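PDB 4ECL: serine racemase from Enterococcus faecalis, which is the cytoplasmic domain of VanTG, a member of the alanine racemase family that combines a TIM-barrel domain with a C-terminal beta domain. Local coordinates for residues D5-E10 and L247-V252; R255-G260 and F269-D274; G264-F269 and V309-M314; S275-L280 and A318-D323; S297-G302 and A333-K338. All blocks are in the same frame, centred on the assembly; numbering follows the deposited sequence.

Contact 1: residues D5-E10 and L247-V252; sequences DRAYLE and LKAKVV
Tyr-8 lays one face of its ring over the root of the Lys-248 side chain. Lys-248 CB comes within 3.4 Å of Tyr-8 CZ and stands 23° off the ring normal, a CH-pi contact displaced toward the rim that carries the hydroxyl. The chi1 of Tyr-8, 54°, sets CG between the backbone N and the carbonyl carbon and swings the ring across to the neighbouring strand. Lysine suits this place because its methylenes can lie against an aromatic face while its amine travels on: the chain bends at chi2, CE passes the Glu-10 carboxylate, and NZ hydrogen-bonds to Thr-334 OG1. Glu-10 itself forms a salt bridge with Arg-373. On the opposite face of the sheet Leu-9 CD2 packs on Leu-247 CD1 at 3.7 Å, and two alanines, Ala-7 and Ala-249, meet with CB atoms 4.1 Å apart. The N-terminal strand is thereby joined antiparallel to the long strand 245-257, so the start of the chain belongs to the C-terminal beta domain, as in alanine racemases. Tyr-8 and Lys-248 form the hydrogen-bonded pair, with Tyr-8 N to Lys-248 O at 2.9 Å and Lys-248 N to Tyr-8 O at 2.8 Å. Farther along, Lys-250 N donates to Arg-6 O (3.0 Å), while a water connects Asp-5 OD1 to Lys-250 NZ, weakly at the amine. Arg-6 turns its guanidinium to Asp-286 and packs on Thr-65 of the second subunit.

Contact 2: residues R255-G260 and F269-D274; sequences RKIKQG and FTATRD
The carboxylate of Asp-274 is met from above its plane: Gln-259 N donates to Asp-274 OD1 at 3.0 Å, lying 46° out of that plane, and Gln-259 CB touches the same oxygen at 3.3 Å. In the second flat group, the Phe-269 ring, the backbone N of Ala-271, two residues on, lies over one face, toward the rim; the ring also packs on Val-263. With CG anti to the carbonyl carbon (chi1 -73°), Asp-274 holds its acid group beside the passing chain, where the short side chain reaches a backbone N-H directly. At the other end Gly-260 N donates to Ala-271 O at 3.0 Å. Glycine suits this corner, since with phi at 106° a side chain would be jammed against the preceding carbonyl oxygen. To one side of these bonds, on the buried side, Ile-257 CG2 packs on Ala-271 CB at 3.8 Å, and Asp-274 CA leans on Ile-257 O through a CA-H...O contact. The two runs are the ends of the long connection between antiparallel strands 245-257 and 275-280, drawn together where the strands give way to loop. Arg-273 forms a salt bridge through NH2 with Asp-323, and Ile-257 packs on His-131 of the second subunit. The polar grip thus falls at the exposed rim and the small apolar contact inside it, and an N-H on OD1 would probably favour the ionised form of Asp-274.

Contact 3: residues G264-F269 and V309-M314; sequences GYSRAF and VGKICM
Phe-269 carries CG anti to its backbone N (chi1 179°), which throws the ring toward Val-309. The valine, at chi1 -59°, has CG1 anti to its own carbonyl carbon, which places that methyl over the same ring face. Phe-269 closes a type I beta turn that starts at Ser-266, with Phe-269 N bonded to Ser-266 O at 3.0 Å. This turn belongs to the long connection between strands 245-257 and 275-280 of the beta domain, and it rests against the chain as it leaves strand 304-309. The meeting is face-on: Val-309 CB stands 4.0 Å from the centroid of the Phe-269 ring, 5° off its normal, a CH-pi contact over the middle, while Val-309 CG1 reaches Phe-269 CE1 at 4.0 Å. A branched aliphatic residue suits that broad face, because CB and a methyl can both lie on it. The next residue, Gly-310, has a positive phi, easy for glycine; Phe-269 CB lies 3.8 Å from Gly-310 N, and Ser-266 OG comes close to Gly-310 CA where there is no side chain. Within the turn, Ser-266 CB touches Lys-311 CG at 3.7 Å and Ala-268 CB lies by Lys-311 CD; the lysine, folded at chi2 and chi3, offers methylenes to these small residues. The subunit interface is close by: Lys-311 O accepts from Arg-132 of the second subunit, and Tyr-265 stacks on Phe-174 of that subunit. One water spans the two backbones, accepting from Gly-310 N at 2.8 Å and donating to Ala-268 O at 3.2 Å.

Contact 4: residues S275-L280 and A318-D323; sequences SLIAIL and AVDVTD
Ala-318 pushes its methyl into a notch between two isoleucines: its CB lies 3.7 Å from Ile-277 CG2 and 3.8 Å from Ile-279 CD1. The other face of the sheet reverses the roles. Here Ala-278 CB is the small bump, set between Val-319 CG2 at 3.9 Å and Val-321 CG1, with Val-321 CG2 reaching on to Leu-276 CB. Alanine on one strand opposite branched residues on the other thus fills both faces without forcing apart this antiparallel pair. At the centre of the strand pairing, Val-319 N donates to Ala-278 O and Ala-278 N to Val-319 O, both in the carbonyl plane. Past Asp-320 the second strand gives out, yet Val-321 N still donates to Leu-276 O at 2.9 Å. Asp-320 then makes an Asx turn: its CG, anti to the backbone N (chi1 -165°), places OD1 to accept from Thr-322 N at 3.1 Å, on the anti side but 27° out of the carboxylate plane, and from Thr-322 OG1 through the syn lone pair. Held so, Thr-322 OG1 accepts from Leu-276 N at 3.1 Å, a side-chain acceptor for the next N-H beyond the last backbone bond. Strand 245-257 flanks 275-280 on its far edge and strand 304-309 flanks 317-320; Val-319 and Val-321 pack on Ile-301 of strand 298-301, whereas Ile-279 and Ala-318 pack on Arg-132 of the second subunit.

Contact 5: residues S297-G302 and A333-K338; sequences SYVLIG and ATLIGK
Val-299 lies side by side with Leu-335, the two pointing the same way, so that Val-299 CG1 rests 3.7 Å from Leu-335 CG. On the same face Ile-301 CG1 packs on Ala-333 CB at 3.7 Å, a small methyl beneath a long branched chain. The other face carries Leu-300 and Thr-334, which meet low down, CB to CB at 4.1 Å; beyond that, Leu-300 CD1 extends to Gly-337 O. With OG1 anti to its carbonyl carbon (chi1 -66°), Thr-334 meets a water shared with Leu-300 O; Lys-248 NZ is the second partner of OG1. Threonine suits a place that needs both packing through CB and a hydroxyl. Leu-300 and Thr-334 are the antiparallel hydrogen-bonded pair: Leu-300 N reaches Thr-334 O at 2.9 Å and Thr-334 N reaches Leu-300 O at 2.8 Å, both nearly straight at 169°. Pairing with 298-301 stops after Thr-334; on its other side the chain forms a classic beta bulge, Leu-335 and Ile-336 both facing Leu-247, and turns a corner. At Gly-337 (phi 130°) a CB would collide with the preceding carbonyl O, which suits glycine. A water at this parting donates to Tyr-298 O and Leu-335 O while accepting from Ser-297 OG at 2.8 Å. Strand 332-334 thus stands between 298-301 and 245-257, with 304-309 beyond 298-301; Leu-335 packs on Leu-247 and Ala-249, and Leu-300 reaches Ile-344 of the short strand 342-344.

Overall arrangement
All five contacts lie in the beta domain, on the same side of the chain's centre. Contacts 1, 4 and 5 pair strands of its curled mixed sheet, while 2 and 3 involve the loops where its strands end. Strand 245-257 carries contact 1 early and contact 2 at its far end, their centres about 25 Å apart. Centre to centre, contact 5 is about 10 Å from contact 1, as strand 332-334 is another neighbour of 245-257, and contact 4 about 10 Å from contact 2 through strand 275-280. Contact 3 shares Phe-269 with contact 2, and its segments alternate along the chain with those of contacts 4 and 5. One sheet thus gathers the chain's start and its later strands into a single domain, whose contacts 1 to 4 also meet the second subunit.

Contact 1: residues D5-E10 and L247-V252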
# COMPACT_ATOMS: atom_id res chain seq x y z
N ASP A 5 3.86 18.33 8.11
CA ASP A 5 5.03 18.84 7.40
C ASP A 5 5.24 18.31 5.97
O ASP A 5 5.75 19.02 5.11
CB ASP A 5 6.30 18.61 8.23
CG ASP A 5 6.40 19.55 9.41
OD1 ASP A 5 5.56 20.47 9.52
OD2 ASP A 5 7.33 19.39 10.23
N ARG A 6 4.84 17.06 5.72
CA ARG A 6 5.17 16.39 4.46
C ARG A 6 3.94 15.96 3.65
O ARG A 6 3.60 16.58 2.65
CB ARG A 6 6.07 15.18 4.74
CG ARG A 6 6.39 14.32 3.53
CD ARG A 6 7.03 13.02 3.97
NE ARG A 6 7.15 12.07 2.86
CZ ARG A 6 6.37 11.01 2.70
NH1 ARG A 6 6.56 10.21 1.65
NH2 ARG A 6 5.41 10.72 3.57
N ALA A 7 3.30 14.88 4.06
CA ALA A 7 2.10 14.40 3.38
C ALA A 7 1.23 13.74 4.41
O ALA A 7 1.73 13.05 5.30
CB ALA A 7 2.46 13.41 2.27
N TYR A 8 -0.07 13.93 4.30
CA TYR A 8 -0.96 13.47 5.35
C TYR A 8 -2.38 13.30 4.85
O TYR A 8 -2.75 13.84 3.80
CB TYR A 8 -0.93 14.43 6.54
CG TYR A 8 -1.23 15.86 6.16
CD1 TYR A 8 -0.22 16.69 5.70
CD2 TYR A 8 -2.51 16.38 6.27
CE1 TYR A 8 -0.47 18.01 5.35
CE2 TYR A 8 -2.78 17.71 5.91
CZ TYR A 8 -1.75 18.51 5.46
OH TYR A 8 -1.98 19.81 5.11
N LEU A 9 -3.14 12.51 5.60
CA LEU A 9 -4.57 12.36 5.37
C LEU A 9 -5.29 13.21 6.39
O LEU A 9 -4.89 13.29 7.55
CB LEU A 9 -5.00 10.90 5.54
CG LEU A 9 -4.47 9.91 4.50
CD1 LEU A 9 -4.70 8.49 4.97
CD2 LEU A 9 -5.12 10.14 3.15
N GLU A 10 -6.38 13.83 5.94
CA GLU A 10 -7.20 14.65 6.80
C GLU A 10 -8.56 13.98 6.85
O GLU A 10 -9.16 13.70 5.82
CB GLU A 10 -7.31 16.08 6.23
CG GLU A 10 -6.49 17.11 6.98
CD GLU A 10 -6.78 18.54 6.52
OE1 GLU A 10 -5.83 19.35 6.46
OE2 GLU A 10 -7.95 18.85 6.22
N LEU A 247 -6.49 13.88 1.04
CA LEU A 247 -5.05 13.59 0.94
C LEU A 247 -4.27 14.85 0.55
O LEU A 247 -4.54 15.48 -0.48
CB LEU A 247 -4.80 12.50 -0.09
CG LEU A 247 -3.33 12.14 -0.40
CD1 LEU A 247 -2.62 11.57 0.82
CD2 LEU A 247 -3.25 11.18 -1.58
N LYS A 248 -3.28 15.20 1.38
CA LYS A 248 -2.60 16.50 1.26
C LYS A 248 -1.09 16.34 1.26
O LYS A 248 -0.56 15.37 1.80
CB LYS A 248 -2.97 17.40 2.44
CG LYS A 248 -4.45 17.53 2.72
CD LYS A 248 -5.08 18.62 1.90
CE LYS A 248 -6.48 18.91 2.43
NZ LYS A 248 -7.13 20.05 1.75
N ALA A 249 -0.40 17.32 0.67
CA ALA A 249 1.07 17.33 0.70
C ALA A 249 1.60 18.75 0.49
O ALA A 249 1.02 19.52 -0.28
CB ALA A 249 1.64 16.38 -0.36
N LYS A 250 2.67 19.09 1.20
CA LYS A 250 3.25 20.44 1.12
C LYS A 250 4.44 20.55 0.16
O LYS A 250 5.37 19.74 0.24
CB LYS A 250 3.65 20.93 2.52
CG LYS A 250 2.42 21.39 3.32
CD LYS A 250 2.74 21.62 4.78
CE LYS A 250 1.49 21.97 5.56
NZ LYS A 250 1.80 22.24 6.99
N VAL A 251 4.38 21.54 -0.72
CA VAL A 251 5.46 21.82 -1.68
C VAL A 251 6.81 22.00 -0.97
O VAL A 251 6.92 22.74 0.00
CB VAL A 251 5.19 23.11 -2.50
CG1 VAL A 251 6.32 23.36 -3.46
CG2 VAL A 251 3.85 23.02 -3.24
N VAL A 252 7.83 21.32 -1.47
CA VAL A 252 9.15 21.40 -0.86
C VAL A 252 10.14 22.15 -1.73
O VAL A 252 11.23 22.50 -1.27
CB VAL A 252 9.72 19.99 -0.59
CG1 VAL A 252 8.87 19.29 0.45
CG2 VAL A 252 9.76 19.20 -1.88
O HOH W 1 3.29 21.54 9.51

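Contact 2: residues R255-G260 and F269-D274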
# COMPACT_ATOMS: atom_id res chain seq x y z
N ARG A 255 10.76 24.99 -9.08
CA ARG A 255 11.85 25.01 -10.02
C ARG A 255 11.37 25.58 -11.34
O ARG A 255 10.28 25.23 -11.80
CB ARG A 255 12.40 23.60 -10.25
CG ARG A 255 13.54 23.58 -11.27
CD ARG A 255 14.21 22.21 -11.41
NE ARG A 255 14.77 21.70 -10.16
CZ ARG A 255 15.86 22.19 -9.56
NH1 ARG A 255 16.50 23.23 -10.07
NH2 ARG A 255 16.28 21.64 -8.42
N LYS A 256 12.18 26.46 -11.92
CA LYS A 256 11.94 26.94 -13.28
C LYS A 256 12.38 25.88 -14.28
O LYS A 256 13.49 25.36 -14.20
CB LYS A 256 12.70 28.24 -13.54
CG LYS A 256 12.17 29.44 -12.79
CD LYS A 256 12.84 30.71 -13.27
CE LYS A 256 12.33 31.91 -12.50
NZ LYS A 256 12.84 33.17 -13.10
N ILE A 257 11.51 25.55 -15.22
CA ILE A 257 11.86 24.62 -16.27
C ILE A 257 11.86 25.33 -17.61
O ILE A 257 10.81 25.81 -18.06
CB ILE A 257 10.90 23.40 -16.33
CG1 ILE A 257 11.12 22.49 -15.13
CG2 ILE A 257 11.08 22.62 -17.62
CD1 ILE A 257 12.59 22.22 -14.83
N LYS A 258 13.02 25.41 -18.24
CA LYS A 258 13.10 26.02 -19.56
C LYS A 258 12.33 25.18 -20.58
O LYS A 258 12.27 23.96 -20.48
CB LYS A 258 14.55 26.17 -20.01
CG LYS A 258 15.35 27.12 -19.13
CD LYS A 258 16.68 27.49 -19.78
CE LYS A 258 17.47 28.46 -18.91
NZ LYS A 258 17.81 27.88 -17.58
N GLN A 259 11.72 25.87 -21.54
CA GLN A 259 11.05 25.23 -22.66
C GLN A 259 12.03 24.28 -23.35
O GLN A 259 13.13 24.68 -23.71
CB GLN A 259 10.57 26.29 -23.64
CG GLN A 259 10.19 25.78 -25.02
CD GLN A 259 9.77 26.92 -25.93
OE1 GLN A 259 8.80 27.63 -25.64
NE2 GLN A 259 10.51 27.11 -27.02
N GLY A 260 11.63 23.02 -23.50
CA GLY A 260 12.49 22.02 -24.10
C GLY A 260 13.04 21.05 -23.07
O GLY A 260 13.45 19.94 -23.42
N PHE A 269 7.41 13.88 -20.41
CA PHE A 269 7.19 15.31 -20.26
C PHE A 269 8.30 16.15 -20.86
O PHE A 269 9.46 16.04 -20.47
CB PHE A 269 7.03 15.70 -18.80
CG PHE A 269 6.83 17.17 -18.60
CD1 PHE A 269 5.70 17.80 -19.08
CD2 PHE A 269 7.77 17.93 -17.93
CE1 PHE A 269 5.51 19.16 -18.90
CE2 PHE A 269 7.58 19.29 -17.73
CZ PHE A 269 6.45 19.90 -18.22
N THR A 270 7.92 17.01 -21.79
CA THR A 270 8.83 18.01 -22.34
C THR A 270 8.08 19.32 -22.33
O THR A 270 7.03 19.43 -22.97
CB THR A 270 9.24 17.67 -23.77
OG1 THR A 270 10.06 16.49 -23.76
CG2 THR A 270 10.02 18.82 -24.39
N ALA A 271 8.59 20.31 -21.60
CA ALA A 271 7.88 21.57 -21.44
C ALA A 271 7.74 22.27 -22.78
O ALA A 271 8.72 22.39 -23.53
CB ALA A 271 8.57 22.46 -20.42
N THR A 272 6.53 22.73 -23.07
CA THR A 272 6.23 23.40 -24.33
C THR A 272 6.42 24.90 -24.15
O THR A 272 6.20 25.69 -25.07
CB THR A 272 4.78 23.16 -24.75
OG1 THR A 272 3.95 24.15 -24.14
CG2 THR A 272 4.32 21.78 -24.33
N ARG A 273 6.81 25.27 -22.94
CA ARG A 273 7.03 26.67 -22.59
C ARG A 273 7.90 26.74 -21.35
O ARG A 273 8.15 25.71 -20.70
CB ARG A 273 5.69 27.35 -22.33
CG ARG A 273 4.89 26.74 -21.18
CD ARG A 273 3.55 27.43 -21.03
NE ARG A 273 2.84 27.04 -19.81
CZ ARG A 273 1.67 27.54 -19.44
NH1 ARG A 273 1.07 28.45 -20.20
NH2 ARG A 273 1.09 27.13 -18.32
N ASP A 274 8.37 27.93 -21.01
CA ASP A 274 9.11 28.11 -19.77
C ASP A 274 8.15 27.89 -18.61
O ASP A 274 7.09 28.54 -18.54
CB ASP A 274 9.74 29.50 -19.70
CG ASP A 274 10.92 29.65 -20.63
OD1 ASP A 274 11.03 28.84 -21.58
OD2 ASP A 274 11.73 30.57 -20.42

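Contact 3: residues G264-F269 and V309-M314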
# COMPACT_ATOMS: atom_id res chain seq x y z
N GLY A 264 12.76 14.49 -14.68
CA GLY A 264 13.13 13.09 -14.53
C GLY A 264 13.47 12.46 -15.86
O GLY A 264 13.38 11.24 -16.01
N TYR A 265 13.87 13.30 -16.81
CA TYR A 265 14.16 12.92 -18.21
C TYR A 265 13.17 11.98 -18.93
O TYR A 265 13.32 11.72 -20.13
CB TYR A 265 15.60 12.42 -18.40
CG TYR A 265 15.99 12.32 -19.87
CD1 TYR A 265 15.94 13.44 -20.70
CD2 TYR A 265 16.35 11.10 -20.44
CE1 TYR A 265 16.27 13.36 -22.04
CE2 TYR A 265 16.68 11.01 -21.79
CZ TYR A 265 16.64 12.15 -22.58
OH TYR A 265 16.96 12.08 -23.92
N SER A 266 12.17 11.48 -18.22
CA SER A 266 11.15 10.68 -18.88
C SER A 266 10.59 11.48 -20.05
O SER A 266 10.09 12.59 -19.88
CB SER A 266 10.02 10.31 -17.92
OG SER A 266 9.25 11.45 -17.56
N ARG A 267 10.69 10.89 -21.24
CA ARG A 267 10.09 11.45 -22.44
C ARG A 267 8.59 11.69 -22.26
O ARG A 267 7.90 12.19 -23.14
CB ARG A 267 10.38 10.55 -23.66
CG ARG A 267 9.60 9.24 -23.72
CD ARG A 267 9.91 8.28 -22.58
NE ARG A 267 11.34 8.18 -22.29
CZ ARG A 267 12.16 7.32 -22.87
NH1 ARG A 267 11.70 6.46 -23.77
NH2 ARG A 267 13.45 7.30 -22.55
N ALA A 268 8.10 11.33 -21.08
CA ALA A 268 6.75 11.56 -20.63
C ALA A 268 6.39 13.03 -20.52
O ALA A 268 5.20 13.40 -20.51
CB ALA A 268 6.58 10.91 -19.28
N PHE A 269 7.41 13.88 -20.41
CA PHE A 269 7.19 15.31 -20.26
C PHE A 269 8.30 16.15 -20.86
O PHE A 269 9.46 16.04 -20.47
CB PHE A 269 7.03 15.70 -18.80
CG PHE A 269 6.83 17.17 -18.60
CD1 PHE A 269 5.70 17.80 -19.08
CD2 PHE A 269 7.77 17.93 -17.93
CE1 PHE A 269 5.51 19.16 -18.90
CE2 PHE A 269 7.58 19.29 -17.73
CZ PHE A 269 6.45 19.90 -18.22
N VAL A 309 3.42 16.20 -13.60
CA VAL A 309 4.36 16.16 -14.71
C VAL A 309 5.41 15.07 -14.50
O VAL A 309 5.95 14.91 -13.40
CB VAL A 309 5.01 17.54 -14.95
CG1 VAL A 309 3.94 18.57 -15.25
CG2 VAL A 309 5.81 17.97 -13.74
N GLY A 310 5.67 14.29 -15.55
CA GLY A 310 6.63 13.21 -15.49
C GLY A 310 6.10 12.01 -14.71
O GLY A 310 4.93 11.98 -14.32
N LYS A 311 6.97 11.04 -14.47
CA LYS A 311 6.59 9.84 -13.73
C LYS A 311 6.51 10.14 -12.24
O LYS A 311 7.22 11.02 -11.72
CB LYS A 311 7.59 8.72 -13.98
CG LYS A 311 7.96 8.53 -15.44
CD LYS A 311 6.73 8.14 -16.27
CE LYS A 311 6.26 6.72 -15.95
NZ LYS A 311 5.13 6.27 -16.83
N ILE A 312 5.63 9.41 -11.55
CA ILE A 312 5.53 9.49 -10.10
C ILE A 312 6.61 8.61 -9.48
O ILE A 312 6.77 7.46 -9.87
CB ILE A 312 4.15 9.04 -9.61
CG1 ILE A 312 3.07 9.98 -10.18
CG2 ILE A 312 4.11 9.02 -8.09
CD1 ILE A 312 1.66 9.64 -9.75
N CYS A 313 7.36 9.15 -8.53
CA CYS A 313 8.43 8.36 -7.93
C CYS A 313 7.95 7.70 -6.66
O CYS A 313 6.79 7.80 -6.28
CB CYS A 313 9.67 9.22 -7.66
SG CYS A 313 10.31 9.96 -9.16
N MSE A 314 8.87 7.00 -6.00
CA MSE A 314 8.53 6.24 -4.81
C MSE A 314 8.15 7.16 -3.66
O MSE A 314 7.23 6.84 -2.89
CB MSE A 314 9.69 5.33 -4.44
CG MSE A 314 9.52 4.60 -3.13
SE MSE A 314 10.73 3.10 -3.11
CE MSE A 314 11.00 2.93 -1.28
O HOH W 2 3.93 14.49 -17.74

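Contact 4: residues S275-L280 and A318-D323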
# COMPACT_ATOMS: atom_id res chain seq x y z
N SER A 275 8.50 26.98 -17.72
CA SER A 275 7.54 26.52 -16.73
C SER A 275 8.02 26.64 -15.29
O SER A 275 9.21 26.79 -15.02
CB SER A 275 7.16 25.06 -17.02
OG SER A 275 6.62 24.92 -18.32
N LEU A 276 7.05 26.57 -14.38
CA LEU A 276 7.33 26.46 -12.96
C LEU A 276 6.85 25.09 -12.49
O LEU A 276 5.70 24.69 -12.76
CB LEU A 276 6.62 27.55 -12.18
CG LEU A 276 7.29 28.92 -12.21
CD1 LEU A 276 6.40 29.96 -11.54
CD2 LEU A 276 8.64 28.83 -11.53
N ILE A 277 7.72 24.39 -11.77
CA ILE A 277 7.39 23.06 -11.26
C ILE A 277 7.42 23.03 -9.74
O ILE A 277 8.38 23.50 -9.12
CB ILE A 277 8.39 22.00 -11.80
CG1 ILE A 277 8.13 21.73 -13.28
CG2 ILE A 277 8.31 20.70 -11.01
CD1 ILE A 277 6.67 21.49 -13.58
N ALA A 278 6.38 22.49 -9.13
CA ALA A 278 6.40 22.29 -7.69
C ALA A 278 6.68 20.84 -7.38
O ALA A 278 6.11 19.93 -7.98
CB ALA A 278 5.10 22.73 -7.06
N ILE A 279 7.57 20.61 -6.42
CA ILE A 279 7.88 19.25 -6.02
C ILE A 279 7.12 18.92 -4.75
O ILE A 279 7.21 19.65 -3.76
CB ILE A 279 9.39 19.07 -5.79
CG1 ILE A 279 10.16 19.48 -7.05
CG2 ILE A 279 9.70 17.64 -5.42
CD1 ILE A 279 9.81 18.63 -8.27
N LEU A 280 6.36 17.82 -4.79
CA LEU A 280 5.61 17.32 -3.64
C LEU A 280 6.27 16.06 -3.09
O LEU A 280 6.64 15.16 -3.84
CB LEU A 280 4.18 16.99 -4.06
CG LEU A 280 3.31 18.15 -4.56
CD1 LEU A 280 1.94 17.65 -4.96
CD2 LEU A 280 3.19 19.24 -3.50
N ALA A 318 6.06 15.60 -9.21
CA ALA A 318 6.15 16.98 -9.67
C ALA A 318 4.84 17.46 -10.31
O ALA A 318 4.19 16.72 -11.05
CB ALA A 318 7.30 17.12 -10.65
N VAL A 319 4.46 18.70 -10.03
CA VAL A 319 3.27 19.27 -10.67
C VAL A 319 3.57 20.61 -11.32
O VAL A 319 4.53 21.30 -10.96
CB VAL A 319 2.09 19.41 -9.71
CG1 VAL A 319 1.62 18.03 -9.23
CG2 VAL A 319 2.47 20.29 -8.54
N ASP A 320 2.72 20.97 -12.27
CA ASP A 320 2.92 22.17 -13.08
C ASP A 320 2.19 23.35 -12.44
O ASP A 320 0.97 23.35 -12.36
CB ASP A 320 2.36 21.91 -14.47
CG ASP A 320 2.81 22.92 -15.49
OD1 ASP A 320 3.29 24.01 -15.10
OD2 ASP A 320 2.69 22.61 -16.69
N VAL A 321 2.93 24.35 -11.97
CA VAL A 321 2.30 25.52 -11.36
C VAL A 321 2.55 26.80 -12.15
O VAL A 321 2.46 27.90 -11.61
CB VAL A 321 2.71 25.70 -9.88
CG1 VAL A 321 2.15 24.54 -9.04
CG2 VAL A 321 4.22 25.77 -9.74
N THR A 322 2.86 26.63 -13.44
CA THR A 322 3.14 27.75 -14.33
C THR A 322 2.05 28.83 -14.28
O THR A 322 2.34 30.02 -14.38
CB THR A 322 3.33 27.27 -15.79
OG1 THR A 322 4.29 26.20 -15.83
CG2 THR A 322 3.82 28.41 -16.68
N ASP A 323 0.80 28.41 -14.11
CA ASP A 323 -0.32 29.36 -14.10
C ASP A 323 -0.92 29.57 -12.71
O ASP A 323 -2.09 29.93 -12.58
CB ASP A 323 -1.42 28.90 -15.06
CG ASP A 323 -0.89 28.61 -16.46
OD1 ASP A 323 0.17 29.14 -16.82
OD2 ASP A 323 -1.55 27.84 -17.19

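Contact 5: residues S297-G302 and A333-K338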
# COMPACT_ATOMS: atom_id res chain seq x y z
N SER A 297 -3.47 12.65 -13.66
CA SER A 297 -4.22 13.36 -12.63
C SER A 297 -3.61 14.76 -12.45
O SER A 297 -2.57 15.09 -13.03
CB SER A 297 -4.24 12.60 -11.30
OG SER A 297 -5.40 12.92 -10.54
N TYR A 298 -4.27 15.57 -11.64
CA TYR A 298 -3.76 16.88 -11.29
C TYR A 298 -3.91 17.03 -9.78
O TYR A 298 -4.57 16.22 -9.14
CB TYR A 298 -4.54 17.98 -12.02
CG TYR A 298 -6.04 17.91 -11.80
CD1 TYR A 298 -6.62 18.48 -10.68
CD2 TYR A 298 -6.87 17.27 -12.72
CE1 TYR A 298 -7.99 18.43 -10.47
CE2 TYR A 298 -8.24 17.21 -12.51
CZ TYR A 298 -8.79 17.79 -11.39
OH TYR A 298 -10.15 17.74 -11.17
N VAL A 299 -3.30 18.05 -9.20
CA VAL A 299 -3.59 18.32 -7.81
C VAL A 299 -4.18 19.72 -7.69
O VAL A 299 -4.18 20.48 -8.66
CB VAL A 299 -2.33 18.19 -6.94
CG1 VAL A 299 -1.75 16.78 -7.06
CG2 VAL A 299 -1.30 19.23 -7.34
N LEU A 300 -4.70 20.05 -6.52
CA LEU A 300 -5.21 21.39 -6.30
C LEU A 300 -4.24 22.20 -5.45
O LEU A 300 -3.86 21.80 -4.35
CB LEU A 300 -6.61 21.37 -5.67
CG LEU A 300 -7.70 20.64 -6.45
CD1 LEU A 300 -9.05 20.68 -5.71
CD2 LEU A 300 -7.85 21.18 -7.87
N ILE A 301 -3.81 23.33 -5.99
CA ILE A 301 -2.97 24.26 -5.26
C ILE A 301 -3.55 25.66 -5.44
O ILE A 301 -3.81 26.09 -6.57
CB ILE A 301 -1.51 24.24 -5.73
CG1 ILE A 301 -0.87 22.88 -5.42
CG2 ILE A 301 -0.72 25.34 -5.03
CD1 ILE A 301 0.52 22.69 -6.02
N GLY A 302 -3.76 26.36 -4.33
CA GLY A 302 -4.38 27.67 -4.36
C GLY A 302 -5.69 27.67 -5.11
O GLY A 302 -6.03 28.63 -5.81
N ALA A 333 -0.83 21.18 -1.23
CA ALA A 333 -1.45 20.58 -2.39
C ALA A 333 -2.50 19.56 -1.94
O ALA A 333 -2.24 18.74 -1.06
CB ALA A 333 -0.40 19.90 -3.26
N THR A 334 -3.68 19.61 -2.56
CA THR A 334 -4.76 18.69 -2.25
C THR A 334 -4.82 17.65 -3.37
O THR A 334 -5.14 17.98 -4.51
CB THR A 334 -6.08 19.46 -2.12
OG1 THR A 334 -6.00 20.31 -0.97
CG2 THR A 334 -7.27 18.52 -1.96
N LEU A 335 -4.48 16.40 -3.06
CA LEU A 335 -4.48 15.34 -4.06
C LEU A 335 -5.83 14.64 -4.09
O LEU A 335 -6.25 14.08 -5.11
CB LEU A 335 -3.36 14.33 -3.80
CG LEU A 335 -1.93 14.88 -3.88
CD1 LEU A 335 -1.49 15.52 -2.56
CD2 LEU A 335 -0.95 13.79 -4.30
N ILE A 336 -6.50 14.65 -2.94
CA ILE A 336 -7.86 14.17 -2.83
C ILE A 336 -8.53 15.12 -1.87
O ILE A 336 -8.02 15.33 -0.77
CB ILE A 336 -7.94 12.74 -2.22
CG1 ILE A 336 -7.34 11.70 -3.16
CG2 ILE A 336 -9.39 12.38 -1.91
CD1 ILE A 336 -7.27 10.30 -2.56
N GLY A 337 -9.66 15.70 -2.27
CA GLY A 337 -10.37 16.64 -1.43
C GLY A 337 -10.74 17.96 -2.10
O GLY A 337 -10.72 18.08 -3.33
N LYS A 338 -11.07 18.96 -1.28
CA LYS A 338 -11.54 20.26 -1.77
C LYS A 338 -10.54 21.37 -1.51
O LYS A 338 -9.84 21.37 -0.50
CB LYS A 338 -12.85 20.68 -1.10
CG LYS A 338 -14.03 19.76 -1.30
CD LYS A 338 -15.27 20.34 -0.61
CE LYS A 338 -16.35 19.28 -0.36
NZ LYS A 338 -15.95 18.26 0.65
O HOH W 3 -4.97 13.62 -7.86
O HOH W 4 -4.65 22.57 -1.64